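Local coordinates for A-type flavoprotein (Giardia intestinalis, PDB 2Q9U) that probably scavenges dioxygen by passing electrons from flavin mononucleotide to a mu-oxo-diiron centre, where the gas would be reduced, at residues A[85-90]-A[151-156]; A[168-173]-A[227-232]. All coordinates share one frame; numbering follows the deposited sequence.

Contacts 1 and 2 illustrate how a metal site can be assembled from loops distant in sequence: together they supply all seven protein ligands of the diiron centre. Contact 1 (85-90 with 151-156) brings five, contact 2 (168-173 with 227-232) the other two, and their centres are about 12 Å apart. They meet at the irons. Asp-89 OD2 and His-230 NE2 are 2.8 Å apart on the iron FE1, which His-90 also binds, while His-152 NE2 stands 3.0 Å from Asp-171 OD2 on the iron FE2. Asp-171 binds both irons. The flavin, held by the second subunit, lies against contact 1, its nearest atom about 8 Å from the side chain of Asp-171.

Contact 1 (A[85-90]-A[151-156]); sequences HAEGDH and LHWPDS. With FEO (mu-oxo-diiron), chain G; FMN (flavin mononucleotide), chain F.
Asp-155 OD1 is gripped by two donors of the facing loop. His-85 ND1 reaches it at 2.8 Å, almost along its C-O axis and close to the plane of the imidazole, whereas Ala-86 N, at 3.2 Å, approaches from above the carboxylate. The other oxygen, OD2, bonds to His-115 of helix 110-120, so that bonds at both oxygens hold the carboxylate in its rotation. Asp-155 is thus a second-shell residue: it orients the His-85 ring, whose NE2 binds the iron FE2 at 2.3 Å. With CG anti to the backbone N (chi1 -177°), His-85 directs that ring at the iron and turns its CE1 edge to the face of the five-membered ring of Trp-153 in an offset edge-to-face pair, planes 77° apart. Glu-87 OE1 and His-152 NE2, the latter borne on a residue preceded by a cis peptide, complete the contact's ligands to this iron, the glutamate oxygen lying at the edge of the His-152 ring. The sequence here is the H-x-E-x-D-H motif of flavodiiron proteins, on a metallo-beta-lactamase fold, and its last two residues, Asp-89 through OD2 (2.1 Å) and His-90 through NE2 (2.2 Å), bind the iron FE1. The extended chain of Glu-87 crosses Trp-153 at about a right angle, and its CB sits 4.0 Å from the centroid of the six-membered ring in a CH-pi contact. Its OE2 bonds to Tyr-267 of the second subunit, which also binds the flavin. Trp-153 NE1 approaches FMN C9 to 3.4 Å, and the indole meets Trp-352 of that subunit edge-to-face.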
loop_
_atom_site.group_PDB
_atom_site.type_symbol
_atom_site.label_atom_id
_atom_site.label_comp_id
_atom_site.label_asym_id
_atom_site.label_seq_id
_atom_site.Cartn_x
_atom_site.Cartn_y
_atom_site.Cartn_z
ATOM N N HIS A 85 7.535 32.343 2.264
ATOM C CA HIS A 85 7.169 31.258 3.216
ATOM C C HIS A 85 8.432 30.408 3.444
ATOM O O HIS A 85 9.197 30.188 2.512
ATOM C CB HIS A 85 6.025 30.468 2.563
ATOM C CG HIS A 85 5.434 29.352 3.379
ATOM N ND1 HIS A 85 5.220 29.413 4.737
ATOM C CD2 HIS A 85 4.898 28.176 2.971
ATOM C CE1 HIS A 85 4.646 28.291 5.146
ATOM N NE2 HIS A 85 4.425 27.528 4.091
ATOM N N ALA A 86 8.674 29.958 4.674
ATOM C CA ALA A 86 9.931 29.298 4.988
ATOM C C ALA A 86 9.822 27.766 4.980
ATOM O O ALA A 86 10.824 27.072 5.172
ATOM C CB ALA A 86 10.451 29.778 6.354
ATOM N N GLU A 87 8.610 27.240 4.773
ATOM C CA GLU A 87 8.420 25.786 4.750
ATOM C C GLU A 87 9.305 25.127 3.682
ATOM O O GLU A 87 9.529 25.703 2.594
ATOM C CB GLU A 87 6.933 25.400 4.591
ATOM C CG GLU A 87 6.654 23.935 5.016
ATOM C CD GLU A 87 5.211 23.567 4.870
ATOM O OE1 GLU A 87 4.367 24.488 4.918
ATOM O OE2 GLU A 87 4.931 22.361 4.670
ATOM N N GLY A 88 9.834 23.945 4.015
ATOM C CA GLY A 88 10.799 23.229 3.161
ATOM C C GLY A 88 10.419 23.039 1.700
ATOM O O GLY A 88 11.279 23.094 0.821
ATOM N N ASP A 89 9.140 22.815 1.427
ATOM C CA ASP A 89 8.710 22.616 0.052
ATOM C C ASP A 89 8.975 23.815 -0.868
ATOM O O ASP A 89 9.112 23.632 -2.069
ATOM C CB ASP A 89 7.262 22.118 -0.058
ATOM C CG ASP A 89 6.251 23.016 0.658
ATOM O OD1 ASP A 89 6.568 23.595 1.712
ATOM O OD2 ASP A 89 5.111 23.123 0.166
ATOM N N HIS A 90 9.063 25.022 -0.316
ATOM C CA HIS A 90 9.420 26.196 -1.131
ATOM C C HIS A 90 10.761 26.792 -0.773
ATOM O O HIS A 90 11.092 27.875 -1.250
ATOM C CB HIS A 90 8.366 27.287 -0.926
ATOM C CG HIS A 90 6.988 26.748 -1.018
ATOM N ND1 HIS A 90 6.444 26.359 -2.216
ATOM C CD2 HIS A 90 6.085 26.422 -0.063
ATOM C CE1 HIS A 90 5.250 25.832 -2.003
ATOM N NE2 HIS A 90 5.005 25.869 -0.704
ATOM N N LEU A 151 -1.661 31.778 7.645
ATOM C CA LEU A 151 -2.294 31.282 6.426
ATOM C C LEU A 151 -1.211 30.707 5.511
ATOM O O LEU A 151 -0.949 31.268 4.442
ATOM C CB LEU A 151 -3.087 32.407 5.705
ATOM C CG LEU A 151 -4.078 31.973 4.613
ATOM C CD1 LEU A 151 -5.234 31.216 5.262
ATOM C CD2 LEU A 151 -4.610 33.208 3.811
ATOM N N HIS A 152 -0.580 29.594 5.914
ATOM C CA HIS A 152 -0.912 28.844 7.133
ATOM C C HIS A 152 0.195 28.882 8.220
ATOM O O HIS A 152 0.026 28.273 9.291
ATOM C CB HIS A 152 -1.215 27.377 6.755
ATOM C CG HIS A 152 -0.029 26.661 6.208
ATOM N ND1 HIS A 152 0.666 25.710 6.926
ATOM C CD2 HIS A 152 0.629 26.801 5.028
ATOM C CE1 HIS A 152 1.685 25.275 6.202
ATOM N NE2 HIS A 152 1.687 25.930 5.050
ATOM N N TRP A 153 1.328 29.550 7.948
ATOM C CA TRP A 153 2.395 29.687 8.964
ATOM C C TRP A 153 2.489 31.152 9.432
ATOM O O TRP A 153 2.001 32.048 8.717
ATOM C CB TRP A 153 3.739 29.204 8.395
ATOM C CG TRP A 153 4.003 27.736 8.586
ATOM C CD1 TRP A 153 3.084 26.750 8.889
ATOM C CD2 TRP A 153 5.268 27.073 8.461
ATOM N NE1 TRP A 153 3.711 25.533 8.977
ATOM C CE2 TRP A 153 5.048 25.698 8.719
ATOM C CE3 TRP A 153 6.566 27.510 8.180
ATOM C CZ2 TRP A 153 6.083 24.755 8.686
ATOM C CZ3 TRP A 153 7.605 26.564 8.155
ATOM C CH2 TRP A 153 7.349 25.214 8.403
ATOM N N PRO A 154 3.117 31.406 10.611
ATOM C CA PRO A 154 3.371 32.801 11.040
ATOM C C PRO A 154 4.126 33.631 9.999
ATOM O O PRO A 154 3.886 34.838 9.897
ATOM C CB PRO A 154 4.210 32.632 12.324
ATOM C CG PRO A 154 3.751 31.302 12.874
ATOM C CD PRO A 154 3.608 30.439 11.615
ATOM N N ASP A 155 5.006 32.992 9.216
ATOM C CA ASP A 155 5.800 33.695 8.184
ATOM C C ASP A 155 5.136 33.861 6.810
ATOM O O ASP A 155 5.749 34.443 5.890
ATOM C CB ASP A 155 7.117 32.945 7.948
ATOM C CG ASP A 155 6.899 31.469 7.684
ATOM O OD1 ASP A 155 6.435 31.101 6.594
ATOM O OD2 ASP A 155 7.156 30.669 8.605
ATOM N N SER A 156 3.940 33.297 6.628
ATOM C CA SER A 156 3.305 33.243 5.303
ATOM C C SER A 156 3.030 34.654 4.758
ATOM O O SER A 156 2.559 35.532 5.483
ATOM C CB SER A 156 2.019 32.409 5.330
ATOM O OG SER A 156 2.327 31.078 5.746
HETATM FE FE1 FEO G . 3.590 24.513 0.294
HETATM FE FE2 FEO G . 3.227 25.641 3.541
HETATM O O FEO G . 4.314 24.978 1.930
HETATM N N1 FMN F . 3.416 24.093 14.582
HETATM C C2 FMN F . 2.701 24.489 15.674
HETATM O O2 FMN F . 3.298 24.928 16.671
HETATM N N3 FMN F . 1.321 24.429 15.652
HETATM C C4 FMN F . 0.638 23.934 14.552
HETATM O O4 FMN F . -0.578 23.781 14.655
HETATM C C4A FMN F . 1.369 23.511 13.427
HETATM N N5 FMN F . 0.746 23.036 12.277
HETATM C C5A FMN F . 1.525 22.647 11.192
HETATM C C6 FMN F . 0.915 22.164 10.029
HETATM C C7 FMN F . 1.684 21.760 8.924
HETATM C C7M FMN F . 0.968 21.446 7.637
HETATM C C8 FMN F . 3.074 21.845 8.970
HETATM C C8M FMN F . 3.940 21.321 7.851
HETATM C C9 FMN F . 3.686 22.329 10.125
HETATM C C9A FMN F . 2.924 22.732 11.238
HETATM N N10 FMN F . 3.541 23.205 12.394
HETATM C C10 FMN F . 2.770 23.613 13.462
HETATM C "C1'" FMN F . 5.033 23.319 12.506
HETATM C "C2'" FMN F . 5.704 21.968 12.743
HETATM O "O2'" FMN F . 5.391 21.424 14.024
HETATM C "C3'" FMN F . 7.196 22.207 12.501
HETATM O "O3'" FMN F . 7.376 22.327 11.098
HETATM C "C4'" FMN F . 8.108 21.109 13.007
HETATM O "O4'" FMN F . 9.456 21.559 12.955
HETATM C "C5'" FMN F . 7.996 19.845 12.164
HETATM O "O5'" FMN F . 8.696 18.796 12.811
HETATM P P FMN F . 9.321 17.635 11.920
HETATM O O1P FMN F . 9.636 16.503 12.883
HETATM O O2P FMN F . 8.286 17.238 10.907
HETATM O O3P FMN F . 10.581 18.096 11.206
#

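Contact 2 (A[168-173]-A[227-232]); sequences FSNDGF and LSAHGV. With FEO (mu-oxo-diiron), chain G.
Phe-168 and Leu-227 lie side by side on one face of the sheet and point the same way, with Phe-168 CE1 resting 3.7 Å from Leu-227 CD1. Their strands, 166-170 and 225-228, are parallel neighbours joined through helices 189-204 and 208-219, a beta-alpha-beta crossover within the metallo-beta-lactamase fold. Ser-169 N bonds to Leu-227 O, and a water bridges that same carbonyl oxygen to Asn-170 N. Beyond this point a type II' turn, Ser-169 to Gly-172, bends segment 168-173. Ala-229 N donates to Asn-170 O (2.7 Å), and the methyl of Ala-229 packs against the Asn-170 backbone. Ser-228 extends its hydroxyl, with OG anti to the backbone N (chi1 180°), into the bend, where it lies 2.9 Å from Asn-170 O and 3.0 Å from Gly-172 O. Asp-171, within the turn, and His-230, just beyond strand 225-228, converge on the metals. Each sets its CG anti to its own carbonyl carbon, beside the backbone N (chi1 -84° and -68°), and this brings Asp-171 OD1 to the edge of the His-230 ring, near its plane. Asp-171 spans the pair, OD1 on the iron FE1 and OD2 on the iron FE2, each at 2.0 Å, while His-230 NE2 takes FE1 at 2.1 Å and its ND1 bonds to Ser-40 O. With both carboxylate oxygens on iron and both imidazole nitrogens engaged, rotation of either group would break bonds, and the shared carboxylate ties the two irons together.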
loop_
_atom_site.group_PDB
_atom_site.type_symbol
_atom_site.label_atom_id
_atom_site.label_comp_id
_atom_site.label_asym_id
_atom_site.label_seq_id
_atom_site.Cartn_x
_atom_site.Cartn_y
_atom_site.Cartn_z
ATOM N N PHE A 168 1.416 36.777 -6.371
ATOM C CA PHE A 168 2.182 35.534 -6.135
ATOM C C PHE A 168 1.723 35.030 -4.774
ATOM O O PHE A 168 2.108 35.579 -3.724
ATOM C CB PHE A 168 3.688 35.824 -6.126
ATOM C CG PHE A 168 4.222 36.300 -7.452
ATOM C CD1 PHE A 168 4.576 35.386 -8.449
ATOM C CD2 PHE A 168 4.405 37.658 -7.695
ATOM C CE1 PHE A 168 5.079 35.818 -9.688
ATOM C CE2 PHE A 168 4.913 38.098 -8.910
ATOM C CZ PHE A 168 5.251 37.188 -9.912
ATOM N N SER A 169 0.847 34.031 -4.781
ATOM C CA SER A 169 0.128 33.701 -3.548
ATOM C C SER A 169 0.773 32.584 -2.728
ATOM O O SER A 169 0.264 32.223 -1.684
ATOM C CB SER A 169 -1.327 33.325 -3.876
ATOM O OG SER A 169 -1.342 32.259 -4.814
ATOM N N ASN A 170 1.854 32.009 -3.240
ATOM C CA ASN A 170 2.558 30.925 -2.531
ATOM C C ASN A 170 1.559 29.760 -2.271
ATOM O O ASN A 170 0.900 29.325 -3.222
ATOM C CB ASN A 170 3.250 31.501 -1.267
ATOM C CG ASN A 170 4.149 30.504 -0.567
ATOM O OD1 ASN A 170 3.827 30.026 0.517
ATOM N ND2 ASN A 170 5.273 30.182 -1.187
ATOM N N ASP A 171 1.429 29.268 -1.041
ATOM C CA ASP A 171 0.526 28.161 -0.739
ATOM C C ASP A 171 -0.917 28.545 -1.068
ATOM O O ASP A 171 -1.750 27.696 -1.485
ATOM C CB ASP A 171 0.597 27.768 0.742
ATOM C CG ASP A 171 1.756 26.804 1.071
ATOM O OD1 ASP A 171 2.280 26.060 0.192
ATOM O OD2 ASP A 171 2.119 26.792 2.260
ATOM N N GLY A 172 -1.237 29.830 -0.881
ATOM C CA GLY A 172 -2.580 30.302 -1.231
ATOM C C GLY A 172 -2.970 29.944 -2.652
ATOM O O GLY A 172 -2.164 30.077 -3.582
ATOM N N PHE A 173 -4.214 29.491 -2.813
ATOM C CA PHE A 173 -4.783 29.117 -4.118
ATOM C C PHE A 173 -4.122 27.886 -4.726
ATOM O O PHE A 173 -4.346 27.568 -5.892
ATOM C CB PHE A 173 -4.784 30.280 -5.130
ATOM C CG PHE A 173 -5.659 31.424 -4.708
ATOM C CD1 PHE A 173 -5.149 32.433 -3.875
ATOM C CD2 PHE A 173 -6.987 31.473 -5.110
ATOM C CE1 PHE A 173 -5.981 33.494 -3.453
ATOM C CE2 PHE A 173 -7.830 32.524 -4.703
ATOM C CZ PHE A 173 -7.314 33.531 -3.870
ATOM N N LEU A 227 -0.624 33.524 -9.300
ATOM C CA LEU A 227 0.395 32.503 -9.531
ATOM C C LEU A 227 0.712 31.849 -8.193
ATOM O O LEU A 227 1.311 32.446 -7.306
ATOM C CB LEU A 227 1.654 33.096 -10.176
ATOM C CG LEU A 227 1.540 33.927 -11.468
ATOM C CD1 LEU A 227 2.914 34.101 -12.117
ATOM C CD2 LEU A 227 0.500 33.490 -12.484
ATOM N N SER A 228 0.265 30.610 -8.048
ATOM C CA SER A 228 0.384 29.890 -6.793
ATOM C C SER A 228 1.693 29.085 -6.764
ATOM O O SER A 228 2.269 28.836 -7.796
ATOM C CB SER A 228 -0.805 28.923 -6.647
ATOM O OG SER A 228 -0.696 28.207 -5.419
ATOM N N ALA A 229 2.113 28.659 -5.580
ATOM C CA ALA A 229 3.332 27.834 -5.422
ATOM C C ALA A 229 3.076 26.309 -5.501
ATOM O O ALA A 229 4.020 25.530 -5.508
ATOM C CB ALA A 229 4.083 28.206 -4.132
ATOM N N HIS A 230 1.815 25.899 -5.609
ATOM C CA HIS A 230 1.474 24.479 -5.841
ATOM C C HIS A 230 0.459 24.331 -6.975
ATOM O O HIS A 230 -0.586 25.008 -6.972
ATOM C CB HIS A 230 0.873 23.835 -4.591
ATOM C CG HIS A 230 1.835 23.673 -3.458
ATOM N ND1 HIS A 230 2.914 22.822 -3.504
ATOM C CD2 HIS A 230 1.854 24.240 -2.229
ATOM C CE1 HIS A 230 3.573 22.891 -2.356
ATOM N NE2 HIS A 230 2.946 23.744 -1.569
ATOM N N GLY A 231 0.771 23.465 -7.941
ATOM C CA GLY A 231 -0.210 23.090 -8.939
ATOM C C GLY A 231 -0.355 24.155 -10.008
ATOM O O GLY A 231 0.646 24.749 -10.425
ATOM N N VAL A 232 -1.589 24.401 -10.441
ATOM C CA VAL A 232 -1.830 25.342 -11.531
ATOM C C VAL A 232 -2.168 26.734 -11.004
ATOM O O VAL A 232 -2.571 26.914 -9.831
ATOM C CB VAL A 232 -2.926 24.864 -12.538
ATOM C CG1 VAL A 232 -2.496 23.571 -13.199
ATOM C CG2 VAL A 232 -4.273 24.691 -11.842
HETATM FE FE1 FEO G . 3.590 24.513 0.294
HETATM FE FE2 FEO G . 3.227 25.641 3.541
HETATM O O FEO G . 4.314 24.978 1.930
HETATM O O HOH W 1 3.451 32.367 -5.581
#